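Local coordinates for repeat Five Residue (Rfr) protein or pentapeptide repeat protein (Cyanothece, PDB 2O6W), which is of unknown function but folds as a pentapeptide-repeat beta helix, a compact stack of square-walled coils, at residues L20-N24 and L63-N67; F30-Y34 and D72-I76; L83-S89 and N102-L108. All coordinates share one frame; numbering follows the deposited sequence.

Contact 1: L20-N24 and L63-N67; sequences LEGVN and LSNAN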
loop_
_atom_site.group_PDB
_atom_site.type_symbol
_atom_site.label_atom_id
_atom_site.label_comp_id
_atom_site.label_asym_id
_atom_site.label_seq_id
_atom_site.Cartn_x
_atom_site.Cartn_y
_atom_site.Cartn_z
ATOM N N LEU A 20 8.193 -6.950 7.969
ATOM C CA LEU A 20 7.180 -7.826 7.404
ATOM C C LEU A 20 7.595 -8.345 6.039
ATOM O O LEU A 20 6.751 -8.569 5.171
ATOM C CB LEU A 20 5.864 -7.056 7.279
ATOM C CG LEU A 20 5.366 -6.406 8.572
ATOM C CD1 LEU A 20 4.280 -5.385 8.264
ATOM C CD2 LEU A 20 4.855 -7.486 9.511
ATOM N N GLU A 21 8.892 -8.542 5.848
ATOM C CA GLU A 21 9.413 -9.025 4.574
ATOM C C GLU A 21 8.830 -10.383 4.180
ATOM O O GLU A 21 8.814 -11.313 4.977
ATOM C CB GLU A 21 10.939 -9.158 4.630
ATOM C CG GLU A 21 11.705 -7.985 5.246
ATOM C CD GLU A 21 11.602 -7.916 6.780
ATOM O OE1 GLU A 21 11.292 -8.947 7.433
ATOM O OE2 GLU A 21 11.858 -6.822 7.333
ATOM N N GLY A 22 8.360 -10.490 2.945
ATOM C CA GLY A 22 7.824 -11.747 2.466
ATOM C C GLY A 22 6.521 -12.265 3.048
ATOM O O GLY A 22 6.154 -13.407 2.762
ATOM N N VAL A 23 5.811 -11.470 3.849
ATOM C CA VAL A 23 4.551 -11.959 4.405
ATOM C C VAL A 23 3.504 -12.121 3.314
ATOM O O VAL A 23 3.557 -11.460 2.272
ATOM C CB VAL A 23 3.949 -11.025 5.493
ATOM C CG1 VAL A 23 4.867 -10.966 6.697
ATOM C CG2 VAL A 23 3.679 -9.641 4.918
ATOM N N ASN A 24 2.551 -13.011 3.562
ATOM C CA ASN A 24 1.477 -13.276 2.619
ATOM C C ASN A 24 0.170 -12.718 3.176
ATOM O O ASN A 24 -0.514 -13.373 3.964
ATOM C CB ASN A 24 1.344 -14.782 2.390
ATOM C CG ASN A 24 0.468 -15.114 1.199
ATOM O OD1 ASN A 24 0.689 -14.608 0.099
ATOM N ND2 ASN A 24 -0.526 -15.975 1.406
ATOM N N LEU A 63 8.195 -4.203 3.755
ATOM C CA LEU A 63 7.259 -5.156 3.196
ATOM C C LEU A 63 7.821 -5.802 1.934
ATOM O O LEU A 63 7.086 -6.391 1.141
ATOM C CB LEU A 63 5.937 -4.450 2.884
ATOM C CG LEU A 63 5.021 -4.172 4.081
ATOM C CD1 LEU A 63 4.108 -2.984 3.799
ATOM C CD2 LEU A 63 4.206 -5.415 4.375
ATOM N N SER A 64 9.133 -5.688 1.756
ATOM C CA SER A 64 9.826 -6.246 0.592
ATOM C C SER A 64 9.419 -7.682 0.245
ATOM O O SER A 64 9.416 -8.558 1.101
ATOM C CB SER A 64 11.339 -6.200 0.825
ATOM O OG SER A 64 11.798 -4.858 0.905
ATOM N N ASN A 65 9.065 -7.912 -1.015
ATOM C CA ASN A 65 8.696 -9.248 -1.461
ATOM C C ASN A 65 7.445 -9.785 -0.785
ATOM O O ASN A 65 7.157 -10.983 -0.856
ATOM C CB ASN A 65 9.862 -10.211 -1.208
ATOM C CG ASN A 65 11.105 -9.830 -1.986
ATOM O OD1 ASN A 65 11.174 -10.028 -3.202
ATOM N ND2 ASN A 65 12.084 -9.262 -1.300
ATOM N N ALA A 66 6.702 -8.913 -0.111
ATOM C CA ALA A 66 5.474 -9.352 0.545
ATOM C C ALA A 66 4.372 -9.410 -0.501
ATOM O O ALA A 66 4.477 -8.780 -1.547
ATOM C CB ALA A 66 5.090 -8.389 1.649
ATOM N N ASN A 67 3.328 -10.180 -0.226
ATOM C CA ASN A 67 2.212 -10.289 -1.153
ATOM C C ASN A 67 0.963 -9.587 -0.620
ATOM O O ASN A 67 0.365 -10.023 0.373
ATOM C CB ASN A 67 1.880 -11.756 -1.437
ATOM C CG ASN A 67 0.689 -11.901 -2.364
ATOM O OD1 ASN A 67 0.460 -11.042 -3.221
ATOM N ND2 ASN A 67 -0.063 -12.985 -2.214
#

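Contact 2: F30-Y34 and D72-I76; sequences FGLKY and DLSSI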
loop_
_atom_site.group_PDB
_atom_site.type_symbol
_atom_site.label_atom_id
_atom_site.label_comp_id
_atom_site.label_asym_id
_atom_site.label_seq_id
_atom_site.Cartn_x
_atom_site.Cartn_y
_atom_site.Cartn_z
ATOM N N PHE A 30 -6.869 -3.043 4.869
ATOM C CA PHE A 30 -6.119 -2.134 5.723
ATOM C C PHE A 30 -6.442 -0.706 5.303
ATOM O O PHE A 30 -5.616 0.185 5.466
ATOM C CB PHE A 30 -4.612 -2.348 5.555
ATOM C CG PHE A 30 -4.133 -3.710 5.951
ATOM C CD1 PHE A 30 -3.443 -4.505 5.041
ATOM C CD2 PHE A 30 -4.351 -4.196 7.234
ATOM C CE1 PHE A 30 -2.973 -5.767 5.403
ATOM C CE2 PHE A 30 -3.886 -5.456 7.610
ATOM C CZ PHE A 30 -3.197 -6.245 6.690
ATOM N N GLY A 31 -7.630 -0.489 4.749
ATOM C CA GLY A 31 -7.991 0.845 4.302
ATOM C C GLY A 31 -9.071 1.543 5.109
ATOM O O GLY A 31 -9.564 1.008 6.103
ATOM N N LEU A 32 -9.434 2.747 4.671
ATOM C CA LEU A 32 -10.462 3.552 5.330
ATOM C C LEU A 32 -11.748 3.666 4.521
ATOM O O LEU A 32 -12.557 4.547 4.779
ATOM C CB LEU A 32 -9.938 4.964 5.600
ATOM C CG LEU A 32 -9.057 5.164 6.824
ATOM C CD1 LEU A 32 -8.583 6.609 6.874
ATOM C CD2 LEU A 32 -9.843 4.813 8.086
ATOM N N LYS A 33 -11.944 2.789 3.547
ATOM C CA LYS A 33 -13.147 2.867 2.738
ATOM C C LYS A 33 -14.293 2.012 3.246
ATOM O O LYS A 33 -15.433 2.460 3.286
ATOM C CB LYS A 33 -12.848 2.488 1.290
ATOM C CG LYS A 33 -12.108 3.556 0.514
ATOM C CD LYS A 33 -11.996 3.178 -0.948
ATOM C CE LYS A 33 -11.424 4.323 -1.771
ATOM N NZ LYS A 33 -11.411 3.994 -3.222
ATOM N N TYR A 34 -13.999 0.782 3.639
ATOM C CA TYR A 34 -15.050 -0.095 4.106
ATOM C C TYR A 34 -14.688 -0.802 5.392
ATOM O O TYR A 34 -13.580 -0.666 5.909
ATOM C CB TYR A 34 -15.362 -1.156 3.048
ATOM C CG TYR A 34 -15.528 -0.634 1.645
ATOM C CD1 TYR A 34 -14.451 -0.616 0.748
ATOM C CD2 TYR A 34 -16.775 -0.192 1.193
ATOM C CE1 TYR A 34 -14.620 -0.178 -0.568
ATOM C CE2 TYR A 34 -16.951 0.250 -0.113
ATOM C CZ TYR A 34 -15.877 0.253 -0.990
ATOM O OH TYR A 34 -16.074 0.680 -2.288
ATOM N N ASP A 72 -6.917 -3.904 0.222
ATOM C CA ASP A 72 -7.374 -2.520 0.293
ATOM C C ASP A 72 -6.366 -1.793 1.188
ATOM O O ASP A 72 -6.165 -2.170 2.345
ATOM C CB ASP A 72 -8.777 -2.438 0.920
ATOM C CG ASP A 72 -9.384 -1.030 0.845
ATOM O OD1 ASP A 72 -8.626 -0.028 0.933
ATOM O OD2 ASP A 72 -10.629 -0.922 0.720
ATOM N N LEU A 73 -5.737 -0.755 0.646
ATOM C CA LEU A 73 -4.752 0.023 1.384
ATOM C C LEU A 73 -5.106 1.509 1.299
ATOM O O LEU A 73 -4.235 2.376 1.414
ATOM C CB LEU A 73 -3.353 -0.208 0.790
ATOM C CG LEU A 73 -2.926 -1.677 0.630
ATOM C CD1 LEU A 73 -1.571 -1.773 -0.068
ATOM C CD2 LEU A 73 -2.875 -2.336 1.991
ATOM N N SER A 74 -6.383 1.805 1.101
ATOM C CA SER A 74 -6.809 3.193 0.975
ATOM C C SER A 74 -6.411 4.068 2.166
ATOM O O SER A 74 -6.622 3.703 3.318
ATOM C CB SER A 74 -8.329 3.272 0.725
ATOM O OG SER A 74 -9.072 2.546 1.687
ATOM N N SER A 75 -5.810 5.217 1.861
ATOM C CA SER A 75 -5.375 6.183 2.870
ATOM C C SER A 75 -4.294 5.650 3.807
ATOM O O SER A 75 -4.029 6.235 4.858
ATOM C CB SER A 75 -6.573 6.655 3.697
ATOM O OG SER A 75 -7.539 7.279 2.864
ATOM N N ILE A 76 -3.661 4.552 3.423
ATOM C CA ILE A 76 -2.620 3.967 4.251
ATOM C C ILE A 76 -1.379 4.853 4.293
ATOM O O ILE A 76 -1.112 5.614 3.357
ATOM C CB ILE A 76 -2.217 2.580 3.724
ATOM C CG1 ILE A 76 -1.594 1.756 4.850
ATOM C CG2 ILE A 76 -1.227 2.734 2.584
ATOM C CD1 ILE A 76 -1.550 0.282 4.549
HETATM O O HOH W 1 -5.562 2.708 6.378
HETATM O O HOH W 2 -11.299 -0.042 3.269
#

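Contact 3: L83-S89 and N102-L108; sequences LVETNLS and NLQGANL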
loop_
_atom_site.group_PDB
_atom_site.type_symbol
_atom_site.label_atom_id
_atom_site.label_comp_id
_atom_site.label_asym_id
_atom_site.label_seq_id
_atom_site.Cartn_x
_atom_site.Cartn_y
_atom_site.Cartn_z
ATOM N N LEU A 83 9.378 -1.266 0.030
ATOM C CA LEU A 83 8.487 -2.169 -0.686
ATOM C C LEU A 83 9.156 -2.732 -1.937
ATOM O O LEU A 83 8.570 -2.735 -3.019
ATOM C CB LEU A 83 7.208 -1.416 -1.073
ATOM C CG LEU A 83 6.522 -0.668 0.072
ATOM C CD1 LEU A 83 5.442 0.245 -0.453
ATOM C CD2 LEU A 83 5.942 -1.670 1.046
ATOM N N VAL A 84 10.382 -3.217 -1.783
ATOM C CA VAL A 84 11.134 -3.771 -2.901
ATOM C C VAL A 84 10.555 -5.091 -3.404
ATOM O O VAL A 84 10.458 -6.057 -2.653
ATOM C CB VAL A 84 12.618 -3.980 -2.504
ATOM C CG1 VAL A 84 13.365 -4.722 -3.602
ATOM C CG2 VAL A 84 13.269 -2.630 -2.240
ATOM N N GLU A 85 10.180 -5.124 -4.678
ATOM C CA GLU A 85 9.618 -6.321 -5.292
ATOM C C GLU A 85 8.344 -6.793 -4.602
ATOM O O GLU A 85 8.030 -7.982 -4.611
ATOM C CB GLU A 85 10.647 -7.452 -5.282
ATOM C CG GLU A 85 11.780 -7.265 -6.273
ATOM C CD GLU A 85 12.968 -8.174 -5.985
ATOM O OE1 GLU A 85 12.787 -9.412 -5.935
ATOM O OE2 GLU A 85 14.090 -7.645 -5.806
ATOM N N THR A 86 7.609 -5.861 -4.011
ATOM C CA THR A 86 6.370 -6.189 -3.322
ATOM C C THR A 86 5.246 -6.369 -4.334
ATOM O O THR A 86 5.209 -5.675 -5.353
ATOM C CB THR A 86 5.975 -5.058 -2.342
ATOM O OG1 THR A 86 6.998 -4.904 -1.350
ATOM C CG2 THR A 86 4.645 -5.362 -1.663
ATOM N N ASN A 87 4.332 -7.297 -4.070
ATOM C CA ASN A 87 3.211 -7.491 -4.983
ATOM C C ASN A 87 2.039 -6.607 -4.560
ATOM O O ASN A 87 1.285 -6.963 -3.654
ATOM C CB ASN A 87 2.756 -8.955 -5.014
ATOM C CG ASN A 87 1.625 -9.193 -6.018
ATOM O OD1 ASN A 87 1.305 -8.323 -6.829
ATOM N ND2 ASN A 87 1.028 -10.375 -5.971
ATOM N N LEU A 88 1.891 -5.460 -5.215
ATOM C CA LEU A 88 0.799 -4.539 -4.908
ATOM C C LEU A 88 -0.217 -4.491 -6.041
ATOM O O LEU A 88 -0.950 -3.513 -6.171
ATOM C CB LEU A 88 1.333 -3.122 -4.668
ATOM C CG LEU A 88 2.307 -2.978 -3.501
ATOM C CD1 LEU A 88 3.032 -1.653 -3.582
ATOM C CD2 LEU A 88 1.550 -3.123 -2.188
ATOM N N SER A 89 -0.264 -5.531 -6.869
ATOM C CA SER A 89 -1.205 -5.526 -7.984
ATOM C C SER A 89 -2.667 -5.582 -7.539
ATOM O O SER A 89 -3.025 -6.269 -6.580
ATOM C CB SER A 89 -0.904 -6.668 -8.965
ATOM O OG SER A 89 -0.907 -7.921 -8.314
ATOM N N ASN A 102 10.283 3.184 -1.080
ATOM C CA ASN A 102 11.173 2.511 -2.006
ATOM C C ASN A 102 10.381 1.377 -2.660
ATOM O O ASN A 102 10.201 0.313 -2.062
ATOM C CB ASN A 102 12.387 1.958 -1.257
ATOM C CG ASN A 102 13.363 1.253 -2.176
ATOM O OD1 ASN A 102 13.227 1.312 -3.396
ATOM N ND2 ASN A 102 14.357 0.585 -1.594
ATOM N N LEU A 103 9.902 1.614 -3.880
ATOM C CA LEU A 103 9.107 0.626 -4.609
ATOM C C LEU A 103 9.874 -0.041 -5.755
ATOM O O LEU A 103 9.279 -0.476 -6.739
ATOM C CB LEU A 103 7.843 1.291 -5.156
ATOM C CG LEU A 103 6.844 1.803 -4.116
ATOM C CD1 LEU A 103 6.153 3.055 -4.626
ATOM C CD2 LEU A 103 5.834 0.718 -3.809
ATOM N N GLN A 104 11.190 -0.141 -5.609
ATOM C CA GLN A 104 12.023 -0.741 -6.639
ATOM C C GLN A 104 11.604 -2.152 -7.026
ATOM O O GLN A 104 11.559 -3.057 -6.193
ATOM C CB GLN A 104 13.478 -0.738 -6.196
ATOM C CG GLN A 104 14.448 -1.175 -7.270
ATOM C CD GLN A 104 15.885 -0.924 -6.860
ATOM O OE1 GLN A 104 16.321 0.233 -6.746
ATOM N NE2 GLN A 104 16.629 -2.004 -6.617
ATOM N N GLY A 105 11.294 -2.321 -8.307
ATOM C CA GLY A 105 10.880 -3.610 -8.821
ATOM C C GLY A 105 9.508 -4.035 -8.333
ATOM O O GLY A 105 9.106 -5.179 -8.532
ATOM N N ALA A 106 8.778 -3.121 -7.703
ATOM C CA ALA A 106 7.457 -3.445 -7.185
ATOM C C ALA A 106 6.436 -3.656 -8.289
ATOM O O ALA A 106 6.506 -3.040 -9.346
ATOM C CB ALA A 106 6.978 -2.348 -6.249
ATOM N N ASN A 107 5.479 -4.536 -8.040
ATOM C CA ASN A 107 4.446 -4.785 -9.021
ATOM C C ASN A 107 3.169 -4.055 -8.595
ATOM O O ASN A 107 2.559 -4.416 -7.590
ATOM C CB ASN A 107 4.205 -6.289 -9.143
ATOM C CG ASN A 107 3.028 -6.619 -10.034
ATOM O OD1 ASN A 107 2.739 -5.901 -10.989
ATOM N ND2 ASN A 107 2.350 -7.724 -9.737
ATOM N N LEU A 108 2.781 -3.018 -9.343
ATOM C CA LEU A 108 1.560 -2.267 -9.022
ATOM C C LEU A 108 0.509 -2.382 -10.120
ATOM O O LEU A 108 -0.373 -1.538 -10.227
ATOM C CB LEU A 108 1.853 -0.777 -8.783
ATOM C CG LEU A 108 2.784 -0.400 -7.629
ATOM C CD1 LEU A 108 4.217 -0.511 -8.121
ATOM C CD2 LEU A 108 2.518 1.014 -7.148
#

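Contact 1: L20-N24 and L63-N67
Two successive coils of a pentapeptide-repeat beta helix meet at equivalent corners, the type II beta turns Leu20 to Val23 and Leu63 to Ala66 stacked one upon the other. Gly22 N donates to Ser64 O at 2.9 Å, and Asn67 N reaches Val23 O at 2.8 Å in an almost straight bond (169° at the hydrogen). Inside the coil, Leu20 and Leu63 lie side by side and point the same way, CB of Leu20 resting 3.7 Å from CD2 of Leu63. Beside them CG2 of Val23 covers Ala66 CB at 3.8 Å. On the outer side a short asparagine ladder continues the stack: with CG anti to the backbone N (chi1 178°), Asn67 carries its amide alongside that of Asn24, the planes 29° apart, and ND2 donates to Asn24 OD1 at 2.9 Å. The acceptor lies nearly in the amide plane of Asn67, whose OD1 takes the backbone N of Tyr69. A leucine in place of Asn67 would probably leave Asn24 OD1 without this donor and the Tyr69 N-H without its acceptor. Polar bonds along the backbone and outer amides, and apolar packing within, thus join the coils.

Contact 2: F30-Y34 and D72-I76
The backbones come closest at Gly31 and Ser74, whose CA atoms are 4.2 Å apart, and Phe30 N donates to Asp72 O at 2.8 Å. In the type II turn from Leu73 to Ile76, Ser74 OG, set between the backbone N and the carbonyl carbon (chi1 53°), turns back to Asp72 OD1, a 2.7 Å bond on the syn side of the carboxylate. The same OD1 accepts Ser74 N, so two donors hold the acid. Leu32 N adds weak bonds to both O and OG of Ser74. Gly31 CA lies 3.3 Å from Ser74 OG; a side chain there would run into that hydroxyl and Asp72 OD1. Lys33, extended, passes over Ser74, with CG 3.4 Å from OG, on its way to salt bridges with Glu94 and Asp92. Asp72 OD2 approaches the Tyr34 ring edge at CD1, the planes 75° apart; a water accepts from Tyr34 N and donates, weakly, to that OD2. On the apolar side Leu73 CD2 meets the edge of the Phe30 ring, 3.8 Å from CD1. Asp72 and Ser74 form an Asx turn that overlaps the start of the type II turn, with segment 72-76 at a corner of a pentapeptide-repeat coil.

Contact 3: L83-S89 and N102-L108
CD2 of Leu103 is the bump that shapes the interior of this contact: it fits between two leucines of the coil before, 3.4 Å from CD1 of Leu83 and 3.7 Å from CD1 of Leu88. Leu83 runs alongside Leu103 and points the same way, whereas Leu88 crosses it at about a right angle. Leu108 extends the row, its CG meeting Leu88 CD1. The small methyl of Ala106 fits against the Leu83 to Thr86 turn, CB 3.6 Å from Leu83 O. Outside, Val84 has CG1 anti to the backbone N (chi1 173°) and CG2 anti to the carbonyl carbon, which sends the first to Gln104 O and the second onto the amide of Asn102, 3.5 Å from ND2. Farther along, Asn107 lies beside Asn87, the amide planes 11° apart, its ND2 giving Asn87 OD1 a weak hydrogen bond, and Ser89 CB packs 3.5 Å from Asn107 ND2. Ser89 OG donates to Asn87 OD1 on a lone pair and Ser89 N from above the carbonyl plane, an Asx turn; together they help fix that amide. Backbone bonds run from Leu83 N with Asn102 O, at 2.7 Å, to Leu88 N with Asn107 O. Further coils flank it: Leu83 packs on Leu63 and Thr86 OG1 bonds to Leu63 O on one side, Asn107 packs on Ile127 and Gln104 OE1 bonds to Asn122 on the other.

Contacts 1 and 3 repeat one design on the same wall of the coil stack: their centres are about 10 Å apart, and Asn65 N of segment 63-67 bonds to Val84 O of segment 83-89. Both combine a leucine interior with paired asparagines outside; with seven residues a side instead of five, contact 3 buries 562 Å² against 376 Å². All three are partly buried, but contact 1, beside helix 2-10, has four exposed residues of ten, contacts 2 and 3 one each. Contact 2 lies about 18 Å from either by centres. There a carboxylate, serine hydroxyl and waters replace the amide ladder, yet Leu73 still touches Leu88 of contact 3 through the shared apolar interior.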